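Local coordinates for protein glutamine cyclotransferase (Zymomonas mobilis, PDB 3NOL) that catalyses the cyclisation of N-terminal glutamine residues to pyroglutamate, as a bacterial glutaminyl cyclase with a beta-propeller fold, at residues S25-Y37 and V204-E216. Numbering follows the deposited sequence.
Sequences SIPIYDYQIVHSY and VTGIIDLNGILAE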
loop_
_atom_site.group_PDB
_atom_site.type_symbol
_atom_site.label_atom_id
_atom_site.label_comp_id
_atom_site.label_asym_id
_atom_site.label_seq_id
_atom_site.Cartn_x
_atom_site.Cartn_y
_atom_site.Cartn_z
ATOM N N SER A 25 -11.015 -3.185 -23.877
ATOM C CA SER A 25 -12.042 -3.847 -23.024
ATOM C C SER A 25 -11.895 -3.521 -21.532
ATOM O O SER A 25 -12.907 -3.487 -20.815
ATOM C CB SER A 25 -12.036 -5.366 -23.233
ATOM O OG SER A 25 -12.991 -5.996 -22.383
ATOM N N ILE A 26 -10.660 -3.309 -21.062
ATOM C CA ILE A 26 -10.429 -3.003 -19.640
ATOM C C ILE A 26 -10.868 -1.565 -19.368
ATOM O O ILE A 26 -10.246 -0.623 -19.888
ATOM C CB ILE A 26 -8.936 -3.164 -19.201
ATOM C CG1 ILE A 26 -8.396 -4.579 -19.479
ATOM C CG2 ILE A 26 -8.771 -2.807 -17.726
ATOM C CD1 ILE A 26 -6.924 -4.784 -19.032
ATOM N N PRO A 27 -11.931 -1.386 -18.550
ATOM C CA PRO A 27 -12.368 -0.006 -18.276
ATOM C C PRO A 27 -11.316 0.819 -17.542
ATOM O O PRO A 27 -10.585 0.296 -16.697
ATOM C CB PRO A 27 -13.617 -0.167 -17.389
ATOM C CG PRO A 27 -13.680 -1.598 -16.961
ATOM C CD PRO A 27 -12.758 -2.400 -17.872
ATOM N N ILE A 28 -11.262 2.102 -17.885
ATOM C CA ILE A 28 -10.353 3.057 -17.281
ATOM C C ILE A 28 -11.213 3.939 -16.368
ATOM O O ILE A 28 -12.330 4.326 -16.748
ATOM C CB ILE A 28 -9.635 3.916 -18.359
ATOM C CG1 ILE A 28 -8.789 3.017 -19.287
ATOM C CG2 ILE A 28 -8.746 4.991 -17.720
ATOM C CD1 ILE A 28 -8.384 3.662 -20.614
ATOM N N TYR A 29 -10.685 4.253 -15.185
ATOM C CA TYR A 29 -11.384 5.102 -14.212
ATOM C C TYR A 29 -10.622 6.402 -14.014
ATOM O O TYR A 29 -9.411 6.387 -13.793
ATOM C CB TYR A 29 -11.547 4.372 -12.867
ATOM C CG TYR A 29 -12.442 3.160 -12.986
ATOM C CD1 TYR A 29 -13.815 3.253 -12.739
ATOM C CD2 TYR A 29 -11.924 1.931 -13.402
ATOM C CE1 TYR A 29 -14.639 2.138 -12.870
ATOM C CE2 TYR A 29 -12.725 0.819 -13.554
ATOM C CZ TYR A 29 -14.078 0.922 -13.297
ATOM O OH TYR A 29 -14.849 -0.196 -13.454
ATOM N N ASP A 30 -11.346 7.517 -14.129
ATOM C CA ASP A 30 -10.819 8.817 -13.786
ATOM C C ASP A 30 -11.157 9.142 -12.341
ATOM O O ASP A 30 -12.089 8.588 -11.780
ATOM C CB ASP A 30 -11.378 9.886 -14.723
ATOM C CG ASP A 30 -10.815 9.760 -16.121
ATOM O OD1 ASP A 30 -9.570 9.745 -16.248
ATOM O OD2 ASP A 30 -11.606 9.656 -17.080
ATOM N N TYR A 31 -10.368 10.020 -11.744
ATOM C CA TYR A 31 -10.562 10.368 -10.349
ATOM C C TYR A 31 -11.240 11.746 -10.214
ATOM O O TYR A 31 -11.139 12.604 -11.122
ATOM C CB TYR A 31 -9.214 10.370 -9.614
ATOM C CG TYR A 31 -8.333 11.497 -10.060
ATOM C CD1 TYR A 31 -7.422 11.321 -11.123
ATOM C CD2 TYR A 31 -8.431 12.770 -9.472
ATOM C CE1 TYR A 31 -6.630 12.370 -11.569
ATOM C CE2 TYR A 31 -7.640 13.828 -9.924
ATOM C CZ TYR A 31 -6.742 13.615 -10.972
ATOM O OH TYR A 31 -5.972 14.664 -11.406
ATOM N N GLN A 32 -11.880 11.945 -9.057
ATOM C CA GLN A 32 -12.294 13.257 -8.552
ATOM C C GLN A 32 -11.773 13.386 -7.115
ATOM O O GLN A 32 -11.993 12.481 -6.284
ATOM C CB GLN A 32 -13.824 13.395 -8.515
ATOM C CG GLN A 32 -14.526 13.194 -9.850
ATOM C CD GLN A 32 -14.751 11.730 -10.175
ATOM O OE1 GLN A 32 -15.239 10.955 -9.339
ATOM N NE2 GLN A 32 -14.389 11.336 -11.400
ATOM N N ILE A 33 -11.060 14.472 -6.845
ATOM C CA ILE A 33 -10.552 14.739 -5.491
ATOM C C ILE A 33 -11.685 15.242 -4.612
ATOM O O ILE A 33 -12.316 16.265 -4.930
ATOM C CB ILE A 33 -9.394 15.766 -5.492
ATOM C CG1 ILE A 33 -8.191 15.202 -6.257
ATOM C CG2 ILE A 33 -9.017 16.149 -4.057
ATOM C CD1 ILE A 33 -7.063 16.197 -6.524
ATOM N N VAL A 34 -11.944 14.524 -3.523
ATOM C CA VAL A 34 -12.947 14.927 -2.525
ATOM C C VAL A 34 -12.332 15.868 -1.481
ATOM O O VAL A 34 -12.920 16.914 -1.135
ATOM C CB VAL A 34 -13.578 13.689 -1.816
ATOM C CG1 VAL A 34 -14.678 14.139 -0.823
ATOM C CG2 VAL A 34 -14.146 12.707 -2.836
ATOM N N HIS A 35 -11.164 15.466 -0.971
ATOM C CA HIS A 35 -10.336 16.249 -0.056
ATOM C C HIS A 35 -8.863 15.962 -0.325
ATOM O O HIS A 35 -8.519 14.877 -0.814
ATOM C CB HIS A 35 -10.612 15.893 1.412
ATOM C CG HIS A 35 -12.031 16.105 1.831
ATOM N ND1 HIS A 35 -12.624 17.351 1.847
ATOM C CD2 HIS A 35 -12.973 15.233 2.263
ATOM C CE1 HIS A 35 -13.873 17.234 2.260
ATOM N NE2 HIS A 35 -14.109 15.962 2.524
ATOM N N SER A 36 -8.007 16.934 -0.002
ATOM C CA SER A 36 -6.557 16.726 0.042
ATOM C C SER A 36 -6.135 16.946 1.481
ATOM O O SER A 36 -6.553 17.930 2.108
ATOM C CB SER A 36 -5.816 17.742 -0.841
ATOM O OG SER A 36 -6.286 17.670 -2.169
ATOM N N TYR A 37 -5.324 16.032 2.003
ATOM C CA TYR A 37 -4.792 16.128 3.356
ATOM C C TYR A 37 -3.268 16.216 3.310
ATOM O O TYR A 37 -2.660 15.673 2.392
ATOM C CB TYR A 37 -5.222 14.905 4.168
ATOM C CG TYR A 37 -6.720 14.833 4.344
ATOM C CD1 TYR A 37 -7.391 15.793 5.101
ATOM C CD2 TYR A 37 -7.467 13.845 3.711
ATOM C CE1 TYR A 37 -8.781 15.743 5.255
ATOM C CE2 TYR A 37 -8.852 13.802 3.841
ATOM C CZ TYR A 37 -9.493 14.754 4.627
ATOM O OH TYR A 37 -10.869 14.709 4.763
ATOM N N VAL A 204 -6.425 -8.231 -14.537
ATOM C CA VAL A 204 -6.756 -6.827 -14.334
ATOM C C VAL A 204 -8.139 -6.565 -14.971
ATOM O O VAL A 204 -8.352 -6.840 -16.147
ATOM C CB VAL A 204 -5.658 -5.899 -14.919
ATOM C CG1 VAL A 204 -6.113 -4.454 -14.953
ATOM C CG2 VAL A 204 -4.323 -6.066 -14.129
ATOM N N THR A 205 -9.070 -6.070 -14.163
ATOM C CA THR A 205 -10.418 -5.769 -14.628
ATOM C C THR A 205 -10.706 -4.275 -14.731
ATOM O O THR A 205 -11.799 -3.888 -15.151
ATOM C CB THR A 205 -11.460 -6.432 -13.727
ATOM O OG1 THR A 205 -11.278 -5.954 -12.395
ATOM C CG2 THR A 205 -11.288 -7.971 -13.767
ATOM N N GLY A 206 -9.748 -3.445 -14.326
ATOM C CA GLY A 206 -9.891 -2.005 -14.439
ATOM C C GLY A 206 -8.587 -1.302 -14.133
ATOM O O GLY A 206 -7.704 -1.858 -13.437
ATOM N N ILE A 207 -8.475 -0.089 -14.655
ATOM C CA ILE A 207 -7.281 0.694 -14.470
ATOM C C ILE A 207 -7.688 2.093 -14.051
ATOM O O ILE A 207 -8.449 2.779 -14.754
ATOM C CB ILE A 207 -6.391 0.756 -15.758
ATOM C CG1 ILE A 207 -5.965 -0.659 -16.205
ATOM C CG2 ILE A 207 -5.165 1.650 -15.496
ATOM C CD1 ILE A 207 -5.618 -0.771 -17.715
ATOM N N ILE A 208 -7.168 2.499 -12.897
ATOM C CA ILE A 208 -7.342 3.859 -12.392
ATOM C C ILE A 208 -6.188 4.733 -12.858
ATOM O O ILE A 208 -5.029 4.464 -12.552
ATOM C CB ILE A 208 -7.432 3.855 -10.859
ATOM C CG1 ILE A 208 -8.642 3.007 -10.414
ATOM C CG2 ILE A 208 -7.468 5.292 -10.314
ATOM C CD1 ILE A 208 -8.471 2.416 -9.002
ATOM N N ASP A 209 -6.512 5.779 -13.606
ATOM C CA ASP A 209 -5.500 6.660 -14.188
ATOM C C ASP A 209 -5.360 7.922 -13.328
ATOM O O ASP A 209 -6.236 8.799 -13.355
ATOM C CB ASP A 209 -5.910 7.030 -15.625
ATOM C CG ASP A 209 -4.858 7.862 -16.353
ATOM O OD1 ASP A 209 -3.819 8.212 -15.757
ATOM O OD2 ASP A 209 -5.082 8.173 -17.558
ATOM N N LEU A 210 -4.281 7.998 -12.549
ATOM C CA LEU A 210 -3.985 9.185 -11.733
ATOM C C LEU A 210 -2.987 10.177 -12.363
ATOM O O LEU A 210 -2.493 11.058 -11.683
ATOM C CB LEU A 210 -3.519 8.791 -10.313
ATOM C CG LEU A 210 -4.537 7.945 -9.525
ATOM C CD1 LEU A 210 -4.047 7.673 -8.099
ATOM C CD2 LEU A 210 -5.941 8.564 -9.515
ATOM N N ASN A 211 -2.687 10.024 -13.652
ATOM C CA ASN A 211 -1.827 10.995 -14.320
ATOM C C ASN A 211 -2.414 12.388 -14.180
ATOM O O ASN A 211 -3.625 12.574 -14.313
ATOM C CB ASN A 211 -1.588 10.613 -15.776
ATOM C CG ASN A 211 -0.520 9.553 -15.915
ATOM O OD1 ASN A 211 0.665 9.832 -15.728
ATOM N ND2 ASN A 211 -0.929 8.329 -16.239
ATOM N N GLY A 212 -1.555 13.346 -13.845
ATOM C CA GLY A 212 -1.985 14.736 -13.665
ATOM C C GLY A 212 -2.441 15.134 -12.269
ATOM O O GLY A 212 -2.639 16.330 -11.992
ATOM N N ILE A 213 -2.594 14.158 -11.371
ATOM C CA ILE A 213 -3.017 14.453 -10.004
ATOM C C ILE A 213 -2.013 15.369 -9.257
ATOM O O ILE A 213 -2.422 16.161 -8.421
ATOM C CB ILE A 213 -3.392 13.169 -9.193
ATOM C CG1 ILE A 213 -4.336 13.523 -8.040
ATOM C CG2 ILE A 213 -2.135 12.430 -8.737
ATOM C CD1 ILE A 213 -5.041 12.367 -7.432
ATOM N N LEU A 214 -0.722 15.276 -9.585
ATOM C CA LEU A 214 0.286 16.154 -8.951
ATOM C C LEU A 214 0.063 17.632 -9.221
ATOM O O LEU A 214 0.454 18.469 -8.411
ATOM C CB LEU A 214 1.714 15.763 -9.340
ATOM C CG LEU A 214 2.405 14.702 -8.493
ATOM C CD1 LEU A 214 3.909 14.722 -8.807
ATOM C CD2 LEU A 214 2.146 14.899 -6.989
ATOM N N ALA A 215 -0.547 17.941 -10.366
ATOM C CA ALA A 215 -0.898 19.312 -10.744
ATOM C C ALA A 215 -1.953 19.917 -9.796
ATOM O O ALA A 215 -2.086 21.141 -9.707
ATOM C CB ALA A 215 -1.388 19.343 -12.210
ATOM N N GLU A 216 -2.671 19.045 -9.076
ATOM C CA GLU A 216 -3.692 19.439 -8.099
ATOM C C GLU A 216 -3.191 19.317 -6.633
ATOM O O GLU A 216 -3.977 19.447 -5.683
ATOM C CB GLU A 216 -4.975 18.601 -8.312
ATOM C CG GLU A 216 -5.673 18.876 -9.676
ATOM C CD GLU A 216 -6.912 18.009 -9.923
ATOM O OE1 GLU A 216 -7.889 18.090 -9.138
ATOM O OE2 GLU A 216 -6.917 17.251 -10.917
HETATM O O HOH W 1 -8.045 10.730 -14.165
HETATM O O HOH W 2 -10.228 16.477 -8.967
HETATM O O HOH W 3 -4.041 19.689 -2.872
#
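With CG lying between its backbone N and carbonyl carbon (chi1 69°), Y31 sets its ring against the 210-213 turn, while E216, its chain extended past CG, reaches back from the opposite direction. The phenol OH donates to E216 OE2 (2.8 Å), meeting it from above the carboxylate plane. I213, with CG1 anti to N, lays CD1 over one ring face, 4.0 Å from the Y31 centroid, and L210 CD2 comes 3.5 Å from Y31 CD1. A tyrosine suits this place because its flat ring accepts aliphatic groups while its hydroxyl reaches the acid; an alanine here would probably leave E216 OE2 without this donor and open a gap beside I213 and L210. G212, at phi 89°, allows the type II turn, and D209 OD1 accepts N211 N in an Asx turn and N211 ND2 from the opposite face of its carboxylate, with N192 bonded to N211 OD1. Upstream the strands pair in parallel: Y29 N donates to I207 O (2.7 Å) and Y29 O accepts from D209 N (3.0 Å). R257 bridges the carboxylates of D30 and D209. Strand 28-38 thus joins 204-209 to the C-terminal 248-256, the N- to C-terminal strand closure of a beta-propeller.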